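Glyceraldehyde-3-phosphate dehydrogenase (Sulfolobus solfataricus, PDB 1B7G) catalyses the phosphorylating oxidation of D-glyceraldehyde 3-phosphate in glycolysis, using NADP in marked preference to NAD. Local coordinates at residues 278-281 with 282-286; 285-289 with 290-294. The protein carries 1 engineered substitution. All blocks are in the same frame, centred on the assembly; numbering follows the deposited sequence.

Interaction 1: 278-281 with 282-286; sequences VMIF and SDSIY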
ATOM      1  N   VAL A 278      17.289  -2.296   4.040  1.00 23.50           N
ATOM      2  CA  VAL A 278      17.980  -1.505   2.982  1.00 23.13           C
ATOM      3  C   VAL A 278      17.918  -2.328   1.721  1.00 22.94           C
ATOM      4  O   VAL A 278      18.231  -3.532   1.803  1.00 20.61           O
ATOM      5  CB  VAL A 278      19.446  -1.201   3.375  1.00 25.33           C
ATOM      6  CG1 VAL A 278      20.238  -0.530   2.242  1.00 19.71           C
ATOM      7  CG2 VAL A 278      19.462  -0.256   4.577  1.00 20.94           C
ATOM      8  N   MET A 279      17.442  -1.781   0.589  1.00 19.65           N
ATOM      9  CA  MET A 279      17.243  -2.532  -0.633  1.00 21.44           C
ATOM     10  C   MET A 279      18.378  -2.298  -1.642  1.00 25.18           C
ATOM     11  O   MET A 279      18.359  -1.281  -2.354  1.00 21.27           O
ATOM     12  CB  MET A 279      15.906  -2.167  -1.300  1.00 19.79           C
ATOM     13  CG  MET A 279      14.665  -2.668  -0.578  1.00 22.69           C
ATOM     14  SD  MET A 279      13.203  -1.655  -0.892  1.00 21.73           S
ATOM     15  CE  MET A 279      13.338  -0.396   0.308  1.00 14.67           C
ATOM     16  N   ILE A 280      19.410  -3.137  -1.618  1.00 25.48           N
ATOM     17  CA  ILE A 280      20.568  -2.924  -2.485  1.00 24.93           C
ATOM     18  C   ILE A 280      20.348  -3.582  -3.842  1.00 28.39           C
ATOM     19  O   ILE A 280      20.000  -4.759  -3.927  1.00 23.61           O
ATOM     20  CB  ILE A 280      21.866  -3.469  -1.869  1.00 27.17           C
ATOM     21  CG1 ILE A 280      22.193  -2.711  -0.579  1.00 25.27           C
ATOM     22  CG2 ILE A 280      23.024  -3.372  -2.879  1.00 20.72           C
ATOM     23  CD1 ILE A 280      23.375  -3.222   0.193  1.00 27.91           C
ATOM     24  N   PHE A 281      20.525  -2.789  -4.898  1.00 26.61           N
ATOM     25  CA  PHE A 281      20.416  -3.313  -6.263  1.00 25.54           C
ATOM     26  C   PHE A 281      21.654  -4.122  -6.594  1.00 25.73           C
ATOM     27  O   PHE A 281      22.763  -3.578  -6.668  1.00 27.84           O
ATOM     28  CB  PHE A 281      20.217  -2.139  -7.261  1.00 19.26           C
ATOM     29  CG  PHE A 281      18.820  -1.571  -7.066  1.00 21.65           C
ATOM     30  CD1 PHE A 281      18.569  -0.623  -6.094  1.00 18.33           C
ATOM     31  CD2 PHE A 281      17.778  -2.062  -7.844  1.00 24.84           C
ATOM     32  CE1 PHE A 281      17.301  -0.124  -5.932  1.00 26.09           C
ATOM     33  CE2 PHE A 281      16.485  -1.574  -7.668  1.00 27.02           C
ATOM     34  CZ  PHE A 281      16.264  -0.622  -6.704  1.00 18.84           C
ATOM     35  N   SER A 282      21.498  -5.446  -6.652  1.00 28.91           N
ATOM     36  CA  SER A 282      22.602  -6.357  -6.830  1.00 33.10           C
ATOM     37  C   SER A 282      23.380  -6.211  -8.122  1.00 30.04           C
ATOM     38  O   SER A 282      24.627  -6.304  -8.048  1.00 23.56           O
ATOM     39  CB  SER A 282      22.182  -7.833  -6.640  1.00 39.31           C
ATOM     40  OG  SER A 282      21.420  -8.304  -7.720  1.00 36.22           O
ATOM     41  N   ASP A 283      22.787  -5.709  -9.191  1.00 28.73           N
ATOM     42  CA  ASP A 283      23.532  -5.399 -10.405  1.00 30.53           C
ATOM     43  C   ASP A 283      24.335  -4.114 -10.240  1.00 30.11           C
ATOM     44  O   ASP A 283      25.224  -3.896 -11.067  1.00 27.00           O
ATOM     45  CB  ASP A 283      22.559  -5.197 -11.587  1.00 32.32           C
ATOM     46  CG  ASP A 283      22.052  -6.489 -12.171  1.00 37.65           C
ATOM     47  OD1 ASP A 283      22.339  -7.577 -11.628  1.00 42.29           O
ATOM     48  OD2 ASP A 283      21.345  -6.448 -13.202  1.00 41.62           O
ATOM     49  N   SER A 284      24.049  -3.320  -9.214  1.00 25.65           N
ATOM     50  CA  SER A 284      24.724  -2.089  -8.937  1.00 22.75           C
ATOM     51  C   SER A 284      26.139  -2.308  -8.239  1.00 23.93           C
ATOM     52  O   SER A 284      26.922  -1.378  -8.259  1.00 25.06           O
ATOM     53  CB  SER A 284      23.937  -1.098  -8.114  1.00 28.02           C
ATOM     54  OG  SER A 284      23.988  -1.331  -6.730  1.00 25.80           O
ATOM     55  N   ILE A 285      26.259  -3.409  -7.528  1.00 23.70           N
ATOM     56  CA  ILE A 285      27.435  -3.712  -6.753  1.00 29.84           C
ATOM     57  C   ILE A 285      28.680  -3.801  -7.616  1.00 33.87           C
ATOM     58  O   ILE A 285      28.973  -4.790  -8.276  1.00 30.91           O
ATOM     59  CB  ILE A 285      27.267  -4.965  -5.880  1.00 33.57           C
ATOM     60  CG1 ILE A 285      26.101  -4.744  -4.882  1.00 23.88           C
ATOM     61  CG2 ILE A 285      28.589  -5.202  -5.131  1.00 30.16           C
ATOM     62  CD1 ILE A 285      25.742  -6.078  -4.163  1.00 28.28           C
ATOM     63  N   TYR A 286      29.473  -2.739  -7.516  1.00 38.29           N
ATOM     64  CA  TYR A 286      30.720  -2.608  -8.268  1.00 39.03           C
ATOM     65  C   TYR A 286      31.937  -2.602  -7.353  1.00 42.23           C
ATOM     66  O   TYR A 286      32.130  -1.689  -6.552  1.00 42.55           O
ATOM     67  CB  TYR A 286      30.615  -1.334  -9.091  1.00 34.55           C
ATOM     68  CG  TYR A 286      31.844  -0.908  -9.846  1.00 44.39           C
ATOM     69  CD1 TYR A 286      32.960  -0.372  -9.212  1.00 52.78           C
ATOM     70  CD2 TYR A 286      31.876  -1.020 -11.226  1.00 44.90           C
ATOM     71  CE1 TYR A 286      34.083   0.018  -9.929  1.00 57.67           C
ATOM     72  CE2 TYR A 286      32.986  -0.628 -11.956  1.00 51.76           C
ATOM     73  CZ  TYR A 286      34.076  -0.106 -11.305  1.00 57.72           C
ATOM     74  OH  TYR A 286      35.166   0.269 -12.059  1.00 62.68           O
TER
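Ser-284 turns back on Phe-281 and grips its carbonyl oxygen twice, where strand 278-288 is interrupted by a short helical kink. This break lies in the C-terminal domain of the dehydrogenase, in the mixed sheet between strands 246-249 and 291-298. The backbone angles of Ser-282 and Asp-283 make 281-284 a type I beta turn, closed by Ser-284 N on Phe-281 O at 2.9 Å. This bond is bent, 142° at the hydrogen, and its donor stands well above the carbonyl plane. Ser-284 OG complements it, lying in that plane on a lone pair, 2.6 Å from Phe-281 O. A chi1 of 82° sets the hydroxyl between the backbone N and carbonyl carbon of Ser-284, bringing it within range of a residue three positions back. Serine suits the place because it is short and can donate and accept: OG also bonds Met-295 N on the neighbouring strand. An alanine here would probably leave Met-295 N without this acceptor and take from the Phe-281 carbonyl its in-plane donor, leaving the bent amide bond of the turn.

The turn also folds Ile-280 against Ile-285, their side chains crossing at about a right angle. Ile-280 CG2, placed anti to its own backbone N by a chi1 of -63°, lies 3.9 Å from Ile-285 CG1. Both branched chains are buried and meet Leu-240 of helix 233-241, a fitting place for isoleucine. At this break in the strand the Phe-281 oxygen therefore accepts from both an amide and a hydroxyl, while the two isoleucines pack together beside it.

Interaction 2: 285-289 with 290-294; sequences IYVKD and DEVML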
ATOM      1  N   ILE A 285      26.259  -3.409  -7.528  1.00 23.70           N
ATOM      2  CA  ILE A 285      27.435  -3.712  -6.753  1.00 29.84           C
ATOM      3  C   ILE A 285      28.680  -3.801  -7.616  1.00 33.87           C
ATOM      4  O   ILE A 285      28.973  -4.790  -8.276  1.00 30.91           O
ATOM      5  CB  ILE A 285      27.267  -4.965  -5.880  1.00 33.57           C
ATOM      6  CG1 ILE A 285      26.101  -4.744  -4.882  1.00 23.88           C
ATOM      7  CG2 ILE A 285      28.589  -5.202  -5.131  1.00 30.16           C
ATOM      8  CD1 ILE A 285      25.742  -6.078  -4.163  1.00 28.28           C
ATOM      9  N   TYR A 286      29.473  -2.739  -7.516  1.00 38.29           N
ATOM     10  CA  TYR A 286      30.720  -2.608  -8.268  1.00 39.03           C
ATOM     11  C   TYR A 286      31.937  -2.602  -7.353  1.00 42.23           C
ATOM     12  O   TYR A 286      32.130  -1.689  -6.552  1.00 42.55           O
ATOM     13  CB  TYR A 286      30.615  -1.334  -9.091  1.00 34.55           C
ATOM     14  CG  TYR A 286      31.844  -0.908  -9.846  1.00 44.39           C
ATOM     15  CD1 TYR A 286      32.960  -0.372  -9.212  1.00 52.78           C
ATOM     16  CD2 TYR A 286      31.876  -1.020 -11.226  1.00 44.90           C
ATOM     17  CE1 TYR A 286      34.083   0.018  -9.929  1.00 57.67           C
ATOM     18  CE2 TYR A 286      32.986  -0.628 -11.956  1.00 51.76           C
ATOM     19  CZ  TYR A 286      34.076  -0.106 -11.305  1.00 57.72           C
ATOM     20  OH  TYR A 286      35.166   0.269 -12.059  1.00 62.68           O
ATOM     21  N   VAL A 287      32.759  -3.642  -7.453  1.00 39.70           N
ATOM     22  CA  VAL A 287      33.946  -3.791  -6.638  1.00 40.68           C
ATOM     23  C   VAL A 287      35.178  -3.854  -7.537  1.00 44.47           C
ATOM     24  O   VAL A 287      35.252  -4.684  -8.440  1.00 43.82           O
ATOM     25  CB  VAL A 287      33.875  -5.072  -5.784  1.00 35.93           C
ATOM     26  CG1 VAL A 287      35.089  -5.146  -4.871  1.00 46.81           C
ATOM     27  CG2 VAL A 287      32.553  -5.146  -5.021  1.00 26.40           C
ATOM     28  N   LYS A 288      36.067  -2.893  -7.327  1.00 46.68           N
ATOM     29  CA  LYS A 288      37.345  -2.885  -8.015  1.00 47.36           C
ATOM     30  C   LYS A 288      38.468  -2.470  -7.061  1.00 45.48           C
ATOM     31  O   LYS A 288      38.615  -1.302  -6.718  1.00 48.65           O
ATOM     32  CB  LYS A 288      37.400  -1.999  -9.256  1.00 48.15           C
ATOM     33  CG  LYS A 288      38.638  -2.348 -10.096  1.00 52.59           C
ATOM     34  CD  LYS A 288      38.820  -1.412 -11.276  1.00 57.96           C
ATOM     35  CE  LYS A 288      39.817  -2.043 -12.258  1.00 64.06           C
ATOM     36  NZ  LYS A 288      40.627  -0.996 -12.945  1.00 77.86           N
ATOM     37  N   ASP A 289      39.258  -3.460  -6.664  1.00 44.24           N
ATOM     38  CA  ASP A 289      40.338  -3.167  -5.724  1.00 42.30           C
ATOM     39  C   ASP A 289      39.744  -2.598  -4.436  1.00 37.21           C
ATOM     40  O   ASP A 289      39.089  -3.358  -3.730  1.00 44.27           O
ATOM     41  CB  ASP A 289      41.388  -2.246  -6.317  1.00 49.12           C
ATOM     42  CG  ASP A 289      42.118  -2.791  -7.525  1.00 54.71           C
ATOM     43  OD1 ASP A 289      42.286  -4.018  -7.711  1.00 61.19           O
ATOM     44  OD2 ASP A 289      42.536  -1.937  -8.340  1.00 49.36           O
ATOM     45  N   ASP A 290      40.101  -1.371  -4.073  1.00 38.66           N
ATOM     46  CA  ASP A 290      39.633  -0.766  -2.841  1.00 35.47           C
ATOM     47  C   ASP A 290      38.400   0.138  -3.041  1.00 30.70           C
ATOM     48  O   ASP A 290      37.933   0.748  -2.083  1.00 29.54           O
ATOM     49  CB  ASP A 290      40.727   0.052  -2.161  1.00 34.71           C
ATOM     50  CG  ASP A 290      41.096   1.323  -2.898  1.00 39.72           C
ATOM     51  OD1 ASP A 290      40.610   1.577  -4.018  1.00 59.35           O
ATOM     52  OD2 ASP A 290      41.924   2.089  -2.344  1.00 47.05           O
ATOM     53  N   GLU A 291      37.859   0.155  -4.255  1.00 32.88           N
ATOM     54  CA  GLU A 291      36.690   0.970  -4.509  1.00 30.58           C
ATOM     55  C   GLU A 291      35.426   0.133  -4.650  1.00 29.52           C
ATOM     56  O   GLU A 291      35.354  -0.785  -5.463  1.00 28.56           O
ATOM     57  CB  GLU A 291      36.830   1.811  -5.780  1.00 35.32           C
ATOM     58  CG  GLU A 291      36.129   3.153  -5.689  1.00 33.83           C
ATOM     59  CD  GLU A 291      35.931   3.837  -7.039  1.00 39.45           C
ATOM     60  OE1 GLU A 291      36.578   3.452  -8.025  1.00 38.37           O
ATOM     61  OE2 GLU A 291      35.096   4.761  -7.078  1.00 34.22           O
ATOM     62  N   VAL A 292      34.404   0.516  -3.883  1.00 26.94           N
ATOM     63  CA  VAL A 292      33.107  -0.127  -4.006  1.00 25.26           C
ATOM     64  C   VAL A 292      32.063   0.950  -4.395  1.00 25.19           C
ATOM     65  O   VAL A 292      31.982   2.011  -3.773  1.00 27.96           O
ATOM     66  CB  VAL A 292      32.658  -0.775  -2.691  1.00 32.78           C
ATOM     67  CG1 VAL A 292      31.240  -1.319  -2.842  1.00 30.83           C
ATOM     68  CG2 VAL A 292      33.583  -1.924  -2.297  1.00 28.34           C
ATOM     69  N   MET A 293      31.245   0.622  -5.374  1.00 28.00           N
ATOM     70  CA  MET A 293      30.138   1.514  -5.726  1.00 28.54           C
ATOM     71  C   MET A 293      28.850   0.669  -5.717  1.00 18.89           C
ATOM     72  O   MET A 293      28.966  -0.511  -5.918  1.00 24.77           O
ATOM     73  CB  MET A 293      30.349   2.202  -7.065  1.00 26.03           C
ATOM     74  CG  MET A 293      31.098   3.522  -6.983  1.00 34.13           C
ATOM     75  SD  MET A 293      31.492   4.256  -8.598  1.00 28.66           S
ATOM     76  CE  MET A 293      32.746   3.128  -9.153  1.00 31.61           C
ATOM     77  N   LEU A 294      27.739   1.240  -5.295  1.00 24.12           N
ATOM     78  CA  LEU A 294      26.444   0.555  -5.356  1.00 24.85           C
ATOM     79  C   LEU A 294      25.301   1.551  -5.133  1.00 21.38           C
ATOM     80  O   LEU A 294      25.469   2.702  -4.681  1.00 26.11           O
ATOM     81  CB  LEU A 294      26.366  -0.633  -4.393  1.00 25.98           C
ATOM     82  CG  LEU A 294      26.606  -0.310  -2.911  1.00 27.03           C
ATOM     83  CD1 LEU A 294      25.323   0.096  -2.226  1.00 33.25           C
ATOM     84  CD2 LEU A 294      27.248  -1.519  -2.212  1.00 27.35           C
TER
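Tyr-286 and Met-293 are a hydrogen-bonded pair of a beta hairpin, and their side chains run alongside each other on the same face. Met-293 bends at chi3, -71°, which carries its methyl CE to 3.5 Å from Tyr-286 CD1, obliquely to the ring. The sulfur follows in a Met-aromatic contact, Met-293 SD standing 5.4 Å from the centroid of the Tyr-286 ring. Methionine suits this role because its unbranched thioether can bend to set the methyl against the CD1-CE1 side of the ring. On the other face Val-287 and Val-292 form a non-hydrogen-bonded pair, with 4.3 Å between Val-287 CG2 and Val-292 CG2, and Val-287 continues onto Ile-236 of helix 233-241. Branched valines fit there, being compact and compatible with extended backbone.

Four backbone hydrogen bonds fix these positions. Tyr-286 and Met-293 exchange two, and Lys-288 and Glu-291 another two around a type II' turn. At the first corner of that turn Asp-289 has a positive phi of 60°, a conformation more usual for glycine, while its side chain leads away from 290-294 and touches Lys-230. Further out, Glu-291 OE2 hydrogen-bonds Asn-224 ND2, adding to the backbone bonds that join 291-298 to strand 219-227 of the mixed sheet. The straightest link of the ladder is Lys-288 N to Glu-291 O, 2.9 Å long with 177° at the hydrogen.

Interactions 1 and 2 follow one another along strand 278-288 and share Ile-285 and Tyr-286. Interaction 1 is the more inward, its centre about 20 Å from the centre of the chain, against about 26 Å for that of interaction 2, and its Phe-281 side chain lies about 10 Å from that of His-219 of the catalytic site. It relies on a side-chain hydroxyl and buried isoleucines to shape a break in the strand, whereas interaction 2 runs out to an exposed turn and relies on a regular backbone ladder, with aromatic and thioether groups on its more open face. The two meet at Leu-294, whose CA lies 3.4 Å from Ser-284 OG.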